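Local coordinates for protein shikimate dehydrogenase (Listeria monocytogenes, PDB 3TNL) that probably catalyses the reversible, NADPH-linked reduction of 3-dehydroshikimate to shikimate on the chorismate pathway to the aromatic amino acids, at residues Gly154-Ile159 with Arg221-Glu226; Asn90-Asn95 with Val125-Val130; Met288-Gly293 with Met305-Ile310. One frame throughout, in Å; residues are numbered along the deposited sequence.

Contact 1 of 3, residues Gly154-Ile159 with Arg221-Glu226; sequences GKKMTI and RKEIAE
Lys156 reaches from the first strand of the Rossmann-fold nucleotide-binding domain to two carboxylates on the helix 217-226, and charge carries most of this contact. Lys156 NZ lies 2.7 Å from Glu223 OE1 and 2.8 Å from Glu226 OE1, both hydrogen-bonded salt bridges. CG stands anti to the backbone N (chi1 177°) and the chain runs extended beyond it, which spans the gap from strand to helix. The two acceptors are met differently: the ammonium approaches Glu223 OE1 from the syn side but 32° out of the carboxylate plane, and Glu226 OE1 nearly head-on to its C-O bond. Glu226 OE1 also takes a bond of 2.8 Å from Lys222 NZ on its syn lone pair, so a single oxygen joins two lysines. Lys156 NZ and Lys222 NZ stand 4.4 Å apart, a like-charge approach that the two glutamates probably offset. Ser182 adds a hydrogen bond to Glu223 OE1, and Gln219 holds OE2, which should restrict rotation of that carboxylate.

A water bridges the backbones, accepting from Lys156 N and donating to Glu226 O at 2.8 Å.

Packing supplies the rest. Thr158 CG2 faces Ile224 CG1 at 4.2 Å, the two side chains roughly perpendicular, while Thr158 OG1 is hydrogen-bonded to Ser227 OG and comes within 3.4 Å of Glu223 CB.

Strand 156-159 and helix 221-226 approach to 7.6 Å between axes, with 138° between their directions. The helix covers the sheet face bearing Lys156 and Thr158, where Phe184 of strand 180-185 and Phe230 of strand 229-232 also touch Thr158; Met157 turns to the other face and packs on helix 164-175.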
loop_
_atom_site.group_PDB
_atom_site.type_symbol
_atom_site.label_atom_id
_atom_site.label_comp_id
_atom_site.label_asym_id
_atom_site.label_seq_id
_atom_site.Cartn_x
_atom_site.Cartn_y
_atom_site.Cartn_z
ATOM N N GLY B 154 -35.328 -7.539 20.992
ATOM C CA GLY B 154 -36.733 -7.695 21.327
ATOM C C GLY B 154 -37.328 -6.535 22.100
ATOM O O GLY B 154 -38.434 -6.620 22.606
ATOM N N LYS B 155 -36.597 -5.418 22.134
ATOM C CA LYS B 155 -37.003 -4.256 22.903
ATOM C C LYS B 155 -37.028 -3.011 22.030
ATOM O O LYS B 155 -36.918 -3.100 20.825
ATOM C CB LYS B 155 -36.069 -4.103 24.100
ATOM C CG LYS B 155 -36.030 -5.352 24.973
ATOM C CD LYS B 155 -35.052 -5.274 26.096
ATOM C CE LYS B 155 -34.962 -6.590 26.834
ATOM N NZ LYS B 155 -33.884 -6.530 27.878
ATOM N N LYS B 156 -37.206 -1.856 22.661
ATOM C CA LYS B 156 -37.339 -0.579 21.980
ATOM C C LYS B 156 -36.144 0.323 22.187
ATOM O O LYS B 156 -35.647 0.462 23.327
ATOM C CB LYS B 156 -38.579 0.142 22.479
ATOM C CG LYS B 156 -38.811 1.467 21.927
ATOM C CD LYS B 156 -40.240 1.870 22.333
ATOM C CE LYS B 156 -40.625 3.168 21.761
ATOM N NZ LYS B 156 -42.121 3.403 21.858
ATOM N N MET B 157 -35.650 0.894 21.101
ATOM C CA MET B 157 -34.580 1.871 21.147
ATOM C C MET B 157 -35.122 3.187 20.663
ATOM O O MET B 157 -35.900 3.228 19.714
ATOM C CB MET B 157 -33.401 1.461 20.235
ATOM C CG MET B 157 -32.308 2.538 20.094
ATOM S SD MET B 157 -30.795 1.970 19.256
ATOM C CE MET B 157 -31.464 1.566 17.638
ATOM N N THR B 158 -34.691 4.260 21.322
ATOM C CA THR B 158 -34.941 5.629 20.910
ATOM C C THR B 158 -33.540 6.157 20.522
ATOM O O THR B 158 -32.607 6.019 21.268
ATOM C CB THR B 158 -35.580 6.495 21.967
ATOM O OG1 THR B 158 -36.907 5.991 22.200
ATOM C CG2 THR B 158 -35.687 7.931 21.527
ATOM N N ILE B 159 -33.423 6.741 19.349
ATOM C CA ILE B 159 -32.132 7.203 18.864
ATOM C C ILE B 159 -32.236 8.567 18.199
ATOM O O ILE B 159 -33.208 8.858 17.485
ATOM C CB ILE B 159 -31.527 6.137 17.926
ATOM C CG1 ILE B 159 -30.107 6.515 17.484
ATOM C CG2 ILE B 159 -32.427 5.879 16.704
ATOM C CD1 ILE B 159 -29.398 5.404 16.707
ATOM N N ARG B 221 -40.351 12.193 25.434
ATOM C CA ARG B 221 -40.565 11.686 26.790
ATOM C C ARG B 221 -41.197 10.288 26.722
ATOM O O ARG B 221 -40.752 9.369 27.390
ATOM C CB ARG B 221 -41.477 12.634 27.564
ATOM C CG ARG B 221 -41.643 12.280 29.027
ATOM C CD ARG B 221 -42.539 13.266 29.762
ATOM N NE ARG B 221 -41.850 14.544 29.873
ATOM C CZ ARG B 221 -40.871 14.759 30.750
ATOM N NH1 ARG B 221 -40.249 15.936 30.796
ATOM N NH2 ARG B 221 -40.500 13.800 31.567
ATOM N N LYS B 222 -42.231 10.151 25.888
ATOM C CA LYS B 222 -42.923 8.865 25.751
ATOM C C LYS B 222 -41.964 7.813 25.241
ATOM O O LYS B 222 -41.846 6.720 25.830
ATOM C CB LYS B 222 -44.127 8.942 24.829
ATOM C CG LYS B 222 -44.821 7.582 24.636
ATOM C CD LYS B 222 -45.937 7.672 23.581
ATOM C CE LYS B 222 -46.720 6.375 23.465
ATOM N NZ LYS B 222 -46.047 5.206 22.781
ATOM N N GLU B 223 -41.281 8.136 24.141
ATOM C CA GLU B 223 -40.397 7.147 23.541
ATOM C C GLU B 223 -39.308 6.659 24.509
ATOM O O GLU B 223 -39.095 5.426 24.668
ATOM C CB GLU B 223 -39.828 7.636 22.199
ATOM C CG GLU B 223 -40.885 8.017 21.166
ATOM C CD GLU B 223 -41.924 6.963 20.995
ATOM O OE1 GLU B 223 -41.548 5.805 20.796
ATOM O OE2 GLU B 223 -43.137 7.290 21.069
ATOM N N ILE B 224 -38.621 7.592 25.155
ATOM C CA ILE B 224 -37.580 7.196 26.109
ATOM C C ILE B 224 -38.136 6.342 27.262
ATOM O O ILE B 224 -37.523 5.353 27.664
ATOM C CB ILE B 224 -36.816 8.392 26.644
ATOM C CG1 ILE B 224 -36.035 9.095 25.546
ATOM C CG2 ILE B 224 -35.830 7.947 27.713
ATOM C CD1 ILE B 224 -35.382 10.416 25.977
ATOM N N ALA B 225 -39.289 6.731 27.791
ATOM C CA ALA B 225 -39.910 6.016 28.870
ATOM C C ALA B 225 -40.164 4.547 28.552
ATOM O O ALA B 225 -40.137 3.706 29.458
ATOM C CB ALA B 225 -41.243 6.708 29.250
ATOM N N GLU B 226 -40.429 4.280 27.275
ATOM C CA GLU B 226 -40.730 2.934 26.780
ATOM C C GLU B 226 -39.537 2.149 26.237
ATOM O O GLU B 226 -39.687 0.991 25.856
ATOM C CB GLU B 226 -41.798 3.067 25.678
ATOM C CG GLU B 226 -43.090 3.654 26.211
ATOM C CD GLU B 226 -44.136 3.962 25.154
ATOM O OE1 GLU B 226 -43.849 3.919 23.939
ATOM O OE2 GLU B 226 -45.272 4.282 25.589
HETATM O O HOH W 1 -38.330 -1.472 25.463
#

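Contact 2 of 3, residues Asn90-Asn95 with Val125-Val130; sequences NLRGWN and VNDDGV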
loop_
_atom_site.group_PDB
_atom_site.type_symbol
_atom_site.label_atom_id
_atom_site.label_comp_id
_atom_site.label_asym_id
_atom_site.label_seq_id
_atom_site.Cartn_x
_atom_site.Cartn_y
_atom_site.Cartn_z
ATOM N N ASN B 90 -4.306 -6.435 -6.541
ATOM C CA ASN B 90 -4.786 -7.612 -5.803
ATOM C C ASN B 90 -4.836 -7.402 -4.288
ATOM O O ASN B 90 -4.512 -8.303 -3.524
ATOM C CB ASN B 90 -3.940 -8.859 -6.113
ATOM C CG ASN B 90 -4.675 -10.153 -5.799
ATOM O OD1 ASN B 90 -5.904 -10.212 -5.917
ATOM N ND2 ASN B 90 -3.935 -11.195 -5.432
ATOM N N LEU B 91 -5.250 -6.214 -3.847
ATOM C CA LEU B 91 -5.404 -5.990 -2.407
ATOM C C LEU B 91 -6.470 -6.908 -1.833
ATOM O O LEU B 91 -7.521 -7.123 -2.432
ATOM C CB LEU B 91 -5.804 -4.559 -2.074
ATOM C CG LEU B 91 -4.809 -3.441 -2.361
ATOM C CD1 LEU B 91 -5.163 -2.273 -1.397
ATOM C CD2 LEU B 91 -3.364 -3.857 -2.254
ATOM N N ARG B 92 -6.182 -7.435 -0.649
ATOM C CA ARG B 92 -7.155 -8.302 0.028
ATOM C C ARG B 92 -8.407 -7.527 0.478
ATOM O O ARG B 92 -9.514 -8.079 0.530
ATOM C CB ARG B 92 -6.492 -8.905 1.250
ATOM C CG ARG B 92 -7.419 -9.703 2.162
ATOM C CD ARG B 92 -8.157 -10.838 1.453
ATOM N NE ARG B 92 -8.970 -11.576 2.396
ATOM C CZ ARG B 92 -9.913 -12.448 2.049
ATOM N NH1 ARG B 92 -10.616 -13.052 2.993
ATOM N NH2 ARG B 92 -10.189 -12.713 0.771
ATOM N N GLY B 93 -8.254 -6.251 0.810
ATOM C CA GLY B 93 -9.371 -5.455 1.261
ATOM C C GLY B 93 -8.988 -4.058 1.682
ATOM O O GLY B 93 -7.820 -3.681 1.596
ATOM N N TRP B 94 -9.992 -3.291 2.088
ATOM C CA TRP B 94 -9.806 -1.930 2.536
ATOM C C TRP B 94 -11.059 -1.430 3.243
ATOM O O TRP B 94 -12.155 -2.011 3.083
ATOM C CB TRP B 94 -9.505 -0.996 1.352
ATOM C CG TRP B 94 -10.487 -0.951 0.210
ATOM C CD1 TRP B 94 -11.485 -0.069 0.054
ATOM C CD2 TRP B 94 -10.486 -1.771 -0.972
ATOM N NE1 TRP B 94 -12.141 -0.279 -1.140
ATOM C CE2 TRP B 94 -11.535 -1.319 -1.786
ATOM C CE3 TRP B 94 -9.701 -2.850 -1.418
ATOM C CZ2 TRP B 94 -11.823 -1.894 -3.012
ATOM C CZ3 TRP B 94 -10.009 -3.425 -2.626
ATOM C CH2 TRP B 94 -11.064 -2.939 -3.410
ATOM N N ASN B 95 -10.861 -0.424 4.089
ATOM C CA ASN B 95 -11.960 0.321 4.677
ATOM C C ASN B 95 -12.276 1.530 3.777
ATOM O O ASN B 95 -11.428 2.011 3.003
ATOM C CB ASN B 95 -11.652 0.817 6.073
ATOM C CG ASN B 95 -11.870 -0.216 7.152
ATOM O OD1 ASN B 95 -11.055 -0.301 8.059
ATOM N ND2 ASN B 95 -12.984 -0.962 7.100
ATOM N N VAL B 125 -13.783 -6.579 0.729
ATOM C CA VAL B 125 -12.894 -7.752 0.690
ATOM C C VAL B 125 -12.889 -8.280 -0.737
ATOM O O VAL B 125 -13.891 -8.195 -1.447
ATOM C CB VAL B 125 -13.277 -8.839 1.730
ATOM C CG1 VAL B 125 -14.685 -9.394 1.465
ATOM C CG2 VAL B 125 -12.273 -9.971 1.750
ATOM N N ASN B 126 -11.722 -8.761 -1.150
ATOM C CA ASN B 126 -11.471 -9.277 -2.484
ATOM C C ASN B 126 -11.218 -10.786 -2.449
ATOM O O ASN B 126 -10.306 -11.231 -1.731
ATOM C CB ASN B 126 -10.230 -8.581 -3.004
ATOM C CG ASN B 126 -9.935 -8.894 -4.462
ATOM O OD1 ASN B 126 -10.462 -9.827 -5.028
ATOM N ND2 ASN B 126 -9.001 -8.143 -5.041
ATOM N N ASP B 127 -12.056 -11.578 -3.119
ATOM C CA ASP B 127 -11.853 -13.030 -3.235
ATOM C C ASP B 127 -11.788 -13.391 -4.706
ATOM O O ASP B 127 -12.779 -13.240 -5.416
ATOM C CB ASP B 127 -13.002 -13.795 -2.588
ATOM C CG ASP B 127 -13.046 -13.618 -1.116
ATOM O OD1 ASP B 127 -12.296 -14.314 -0.394
ATOM O OD2 ASP B 127 -13.849 -12.789 -0.665
ATOM N N ASP B 128 -10.604 -13.791 -5.179
ATOM C CA ASP B 128 -10.420 -14.226 -6.585
ATOM C C ASP B 128 -10.884 -13.097 -7.521
ATOM O O ASP B 128 -11.459 -13.357 -8.578
ATOM C CB ASP B 128 -11.249 -15.524 -6.780
ATOM C CG ASP B 128 -10.899 -16.321 -8.050
ATOM O OD1 ASP B 128 -9.825 -16.109 -8.665
ATOM O OD2 ASP B 128 -11.726 -17.216 -8.407
ATOM N N GLY B 129 -10.671 -11.836 -7.130
ATOM C CA GLY B 129 -11.087 -10.704 -7.958
ATOM C C GLY B 129 -12.531 -10.227 -7.818
ATOM O O GLY B 129 -12.984 -9.316 -8.515
ATOM N N VAL B 130 -13.303 -10.870 -6.958
ATOM C CA VAL B 130 -14.684 -10.454 -6.732
ATOM C C VAL B 130 -14.678 -9.614 -5.465
ATOM O O VAL B 130 -14.185 -10.067 -4.404
ATOM C CB VAL B 130 -15.615 -11.681 -6.565
ATOM C CG1 VAL B 130 -17.073 -11.252 -6.289
ATOM C CG2 VAL B 130 -15.515 -12.572 -7.805
HETATM O O HOH W 2 -7.898 -11.800 -5.516
HETATM O O HOH W 3 -12.569 -15.107 2.280
#
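Gly93 and Val125 form an antiparallel, non-hydrogen-bonded pair, CA to CA 4.2 Å, between strands 93-96 and 123-127 of the mixed sheet in the substrate-binding domain; just beyond it Asn126 N donates to Arg92 O at 2.9 Å. The second strand then enters a type I' turn, Asp127 to Val130, and the first follows a Schellman motif at Asn90.

Asn126 points its amide at the loop before Gly93: Asn126 ND2 bonds Leu91 O over 3.2 Å, tilted 26° from the carbonyl plane. Its OD1 receives a weak bond from Gly129 N, tying the side chain to the turn.

Arg92 bends at chi2 (56°), bringing its guanidinium back over the neighbouring strand. Val125 CG2 sits 3.4 Å above the Arg92 guanidinium plane, over its centre. Arg92 NH2 is shared between Asn126 O and Asp127 OD1, each at 2.9 Å, and the latter bond is a salt bridge. NE donates to Trp300 O, near the end of helix 286-301. Guanidinium and carboxylate planes stand 87° apart: Asp127 OD1 lies in the guanidinium plane yet is met from above its own carboxylate, and a water bridges it to Arg92 NH1.

Contact 3 of 3, residues Met288-Gly293 with Met305-Ile310; sequences MMLWQG and MPVDYI. With NAD (nicotinamide-adenine-dinucleotide), chain H.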
loop_
_atom_site.group_PDB
_atom_site.type_symbol
_atom_site.label_atom_id
_atom_site.label_comp_id
_atom_site.label_asym_id
_atom_site.label_seq_id
_atom_site.Cartn_x
_atom_site.Cartn_y
_atom_site.Cartn_z
ATOM N N MET B 288 -17.886 0.578 20.048
ATOM C CA MET B 288 -18.336 0.591 18.678
ATOM C C MET B 288 -17.136 0.671 17.732
ATOM O O MET B 288 -17.065 -0.041 16.709
ATOM C CB MET B 288 -19.252 1.781 18.426
ATOM C CG MET B 288 -19.657 1.958 16.991
ATOM S SD MET B 288 -20.858 3.300 16.767
ATOM C CE MET B 288 -21.170 3.271 15.016
ATOM N N MET B 289 -16.197 1.546 18.069
ATOM C CA MET B 289 -14.997 1.737 17.257
ATOM C C MET B 289 -14.163 0.455 17.203
ATOM O O MET B 289 -13.737 0.028 16.114
ATOM C CB MET B 289 -14.193 2.935 17.767
ATOM C CG MET B 289 -12.930 3.255 16.995
ATOM S SD MET B 289 -11.521 2.244 17.524
ATOM C CE MET B 289 -10.214 2.865 16.439
ATOM N N LEU B 290 -13.961 -0.164 18.363
ATOM C CA LEU B 290 -13.141 -1.358 18.446
ATOM C C LEU B 290 -13.762 -2.545 17.727
ATOM O O LEU B 290 -13.070 -3.241 16.987
ATOM C CB LEU B 290 -12.899 -1.706 19.899
ATOM C CG LEU B 290 -11.964 -0.738 20.613
ATOM C CD1 LEU B 290 -12.094 -0.985 22.087
ATOM C CD2 LEU B 290 -10.512 -0.870 20.152
ATOM N N TRP B 291 -15.062 -2.757 17.933
ATOM C CA TRP B 291 -15.723 -3.936 17.380
ATOM C C TRP B 291 -15.993 -3.827 15.908
ATOM O O TRP B 291 -16.065 -4.848 15.225
ATOM C CB TRP B 291 -16.961 -4.335 18.191
ATOM C CG TRP B 291 -16.562 -4.874 19.545
ATOM C CD1 TRP B 291 -16.622 -4.230 20.747
ATOM C CD2 TRP B 291 -15.993 -6.163 19.806
ATOM N NE1 TRP B 291 -16.131 -5.044 21.745
ATOM C CE2 TRP B 291 -15.742 -6.235 21.191
ATOM C CE3 TRP B 291 -15.675 -7.262 19.001
ATOM C CZ2 TRP B 291 -15.197 -7.362 21.789
ATOM C CZ3 TRP B 291 -15.143 -8.390 19.597
ATOM C CH2 TRP B 291 -14.893 -8.428 20.988
ATOM N N GLN B 292 -16.133 -2.618 15.404
ATOM C CA GLN B 292 -16.281 -2.497 13.945
ATOM C C GLN B 292 -14.925 -2.878 13.285
ATOM O O GLN B 292 -14.871 -3.496 12.220
ATOM C CB GLN B 292 -16.795 -1.131 13.488
ATOM C CG GLN B 292 -15.852 -0.001 13.470
ATOM C CD GLN B 292 -16.538 1.285 12.969
ATOM O OE1 GLN B 292 -17.234 1.956 13.720
ATOM N NE2 GLN B 292 -16.349 1.604 11.701
ATOM N N GLY B 293 -13.837 -2.480 13.928
ATOM C CA GLY B 293 -12.492 -2.854 13.493
ATOM C C GLY B 293 -12.274 -4.372 13.578
ATOM O O GLY B 293 -11.730 -5.004 12.655
ATOM N N MET B 305 -9.353 -10.616 15.965
ATOM C CA MET B 305 -8.568 -9.484 16.498
ATOM C C MET B 305 -8.542 -9.530 18.012
ATOM O O MET B 305 -9.563 -9.793 18.606
ATOM C CB MET B 305 -9.190 -8.122 16.085
ATOM C CG MET B 305 -8.585 -6.894 16.827
ATOM S SD MET B 305 -9.345 -5.258 16.484
ATOM C CE MET B 305 -8.881 -5.208 14.905
ATOM N N PRO B 306 -7.378 -9.243 18.630
ATOM C CA PRO B 306 -7.271 -9.222 20.115
ATOM C C PRO B 306 -7.733 -7.847 20.635
ATOM O O PRO B 306 -6.909 -6.960 20.864
ATOM C CB PRO B 306 -5.783 -9.450 20.347
ATOM C CG PRO B 306 -5.130 -8.880 19.141
ATOM C CD PRO B 306 -6.059 -9.101 17.989
ATOM N N VAL B 307 -9.053 -7.693 20.814
ATOM C CA VAL B 307 -9.659 -6.404 21.141
ATOM C C VAL B 307 -9.190 -5.778 22.456
ATOM O O VAL B 307 -8.947 -4.568 22.529
ATOM C CB VAL B 307 -11.235 -6.480 21.076
ATOM C CG1 VAL B 307 -11.854 -5.213 21.685
ATOM C CG2 VAL B 307 -11.723 -6.701 19.631
ATOM N N ASP B 308 -9.075 -6.597 23.493
ATOM C CA ASP B 308 -8.619 -6.114 24.788
ATOM C C ASP B 308 -7.194 -5.570 24.675
ATOM O O ASP B 308 -6.865 -4.529 25.254
ATOM C CB ASP B 308 -8.678 -7.237 25.817
ATOM C CG ASP B 308 -10.095 -7.762 26.037
ATOM O OD1 ASP B 308 -11.061 -7.072 25.649
ATOM O OD2 ASP B 308 -10.242 -8.863 26.610
ATOM N N TYR B 309 -6.357 -6.271 23.912
ATOM C CA TYR B 309 -4.975 -5.852 23.694
ATOM C C TYR B 309 -4.972 -4.496 22.991
ATOM O O TYR B 309 -4.269 -3.588 23.412
ATOM C CB TYR B 309 -4.190 -6.910 22.908
ATOM C CG TYR B 309 -2.823 -6.450 22.446
ATOM C CD1 TYR B 309 -2.640 -5.920 21.155
ATOM C CD2 TYR B 309 -1.719 -6.524 23.289
ATOM C CE1 TYR B 309 -1.394 -5.488 20.721
ATOM C CE2 TYR B 309 -0.460 -6.092 22.866
ATOM C CZ TYR B 309 -0.311 -5.569 21.585
ATOM O OH TYR B 309 0.922 -5.148 21.164
ATOM N N ILE B 310 -5.777 -4.353 21.929
ATOM C CA ILE B 310 -5.856 -3.092 21.204
ATOM C C ILE B 310 -6.382 -1.949 22.092
ATOM O O ILE B 310 -5.858 -0.831 22.065
ATOM C CB ILE B 310 -6.719 -3.249 19.903
ATOM C CG1 ILE B 310 -6.042 -4.237 18.942
ATOM C CG2 ILE B 310 -6.964 -1.897 19.211
ATOM C CD1 ILE B 310 -4.574 -3.868 18.544
HETATM P PA NAD H . -23.307 12.709 9.679
HETATM O O1A NAD H . -22.696 14.032 9.221
HETATM O O2A NAD H . -23.507 11.614 8.650
HETATM O O5B NAD H . -24.683 13.026 10.475
HETATM C C5B NAD H . -24.833 14.085 11.421
HETATM C C4B NAD H . -26.104 13.857 12.247
HETATM O O4B NAD H . -26.122 14.784 13.345
HETATM C C3B NAD H . -27.366 14.196 11.478
HETATM O O3B NAD H . -28.436 13.361 11.989
HETATM C C2B NAD H . -27.662 15.635 11.828
HETATM O O2B NAD H . -29.042 15.965 11.746
HETATM C C1B NAD H . -27.207 15.683 13.272
HETATM N N9A NAD H . -26.801 16.990 13.803
HETATM C C8A NAD H . -25.632 17.615 13.530
HETATM N N7A NAD H . -25.561 18.758 14.244
HETATM C C5A NAD H . -26.677 18.884 15.004
HETATM C C6A NAD H . -27.188 19.786 15.915
HETATM N N6A NAD H . -26.492 20.877 16.253
HETATM N N1A NAD H . -28.372 19.543 16.519
HETATM C C2A NAD H . -29.097 18.442 16.202
HETATM N N3A NAD H . -28.670 17.513 15.317
HETATM C C4A NAD H . -27.478 17.691 14.704
HETATM O O3 NAD H . -22.375 12.207 10.878
HETATM P PN NAD H . -22.023 10.690 11.278
HETATM O O1N NAD H . -20.898 10.136 10.439
HETATM O O2N NAD H . -23.318 9.893 11.443
HETATM O O5D NAD H . -21.341 10.853 12.729
HETATM C C5D NAD H . -22.130 11.345 13.805
HETATM C C4D NAD H . -21.292 11.098 15.044
HETATM O O4D NAD H . -20.974 9.698 15.131
HETATM C C3D NAD H . -19.964 11.834 14.974
HETATM O O3D NAD H . -19.750 12.501 16.222
HETATM C C2D NAD H . -18.932 10.740 14.753
HETATM O O2D NAD H . -17.624 11.085 15.262
HETATM C C1D NAD H . -19.581 9.560 15.465
HETATM N N1N NAD H . -19.168 8.225 15.027
HETATM C C2N NAD H . -18.644 7.366 15.922
HETATM C C3N NAD H . -18.262 6.085 15.540
HETATM C C7N NAD H . -17.681 5.110 16.511
HETATM O O7N NAD H . -17.035 4.187 16.017
HETATM N N7N NAD H . -17.907 5.252 17.835
HETATM C C4N NAD H . -18.425 5.694 14.201
HETATM C C5N NAD H . -18.973 6.598 13.296
HETATM C C6N NAD H . -19.337 7.872 13.731
#
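Helix 286-301, which lines the nicotinamide end of the NAD pocket with one side, packs here by another side against the start of the C-terminal helix 307-313. Pro306 is the N-cap of that second helix and the middle residue of an inverse gamma turn; the helix starts at Val307, which points toward helix 286-301. The side chains that meet are apolar, with one methyl set against a backbone carbonyl.

Val307 is the central side chain, placed between Leu290 and Trp291. Val307 CG2 lies over the six-membered ring of Trp291, 3.8 Å from the centroid and 13° off the ring normal, a CH-pi contact on the ring face. Val307 CG1, anti to the backbone N (chi1 169°), is wedged between the indole and Leu290, 4.0 Å from Trp291 CZ2 and 4.1 Å from Leu290 CB. The Trp291 side chain leaves its backbone away from residues 305-310, and its six-membered ring comes back to meet Val307; Arg143 adds a cation-pi contact to this ring.

One turn further along the C-terminal helix, Ile310 CG2 touches Leu290 CD2 at 3.8 Å, the two side chains lying alongside each other and running opposite ways. Both are buried, and Met55 of helix 52-63 also packs on Ile310.

On the cofactor side, Met288 lies extended along the nicotinamide: Met288 SD is 3.7 Å from NAD C7N and Met288 CE 3.8 Å from NAD C4N. Met289 CA comes within 3.4 Å of the carboxamide oxygen, NAD O7N. One helix therefore presents residues to the cofactor and to the C-terminal helix.

At the other end of the interface Met305, bent at chi3 (-66°), turns its methyl to the backbone, with Met305 CE 3.6 Å from Gly293 O.

In the fold
The three contacts sample two sheets and the helices beside them. Contact 1 belongs to the parallel nucleotide-binding sheet and contact 2 to the mixed substrate-binding sheet; their centres are about 40 Å apart, on opposite sides of the chain's centre. Contact 3, its centre about 12 Å from the centre of the chain, involves helix 286-301, whose later residues also reach contact 2 through Ile299 and Trp300. Chemistry follows place. Contact 3 is buried and apolar in its side chains, and alone touches NAD. Contact 1 is largely buried yet ends in a lysine-glutamate network with exposed members, whereas partly buried contact 2 combines strand pairing with an arginine-aspartate bridge and waters at a turn.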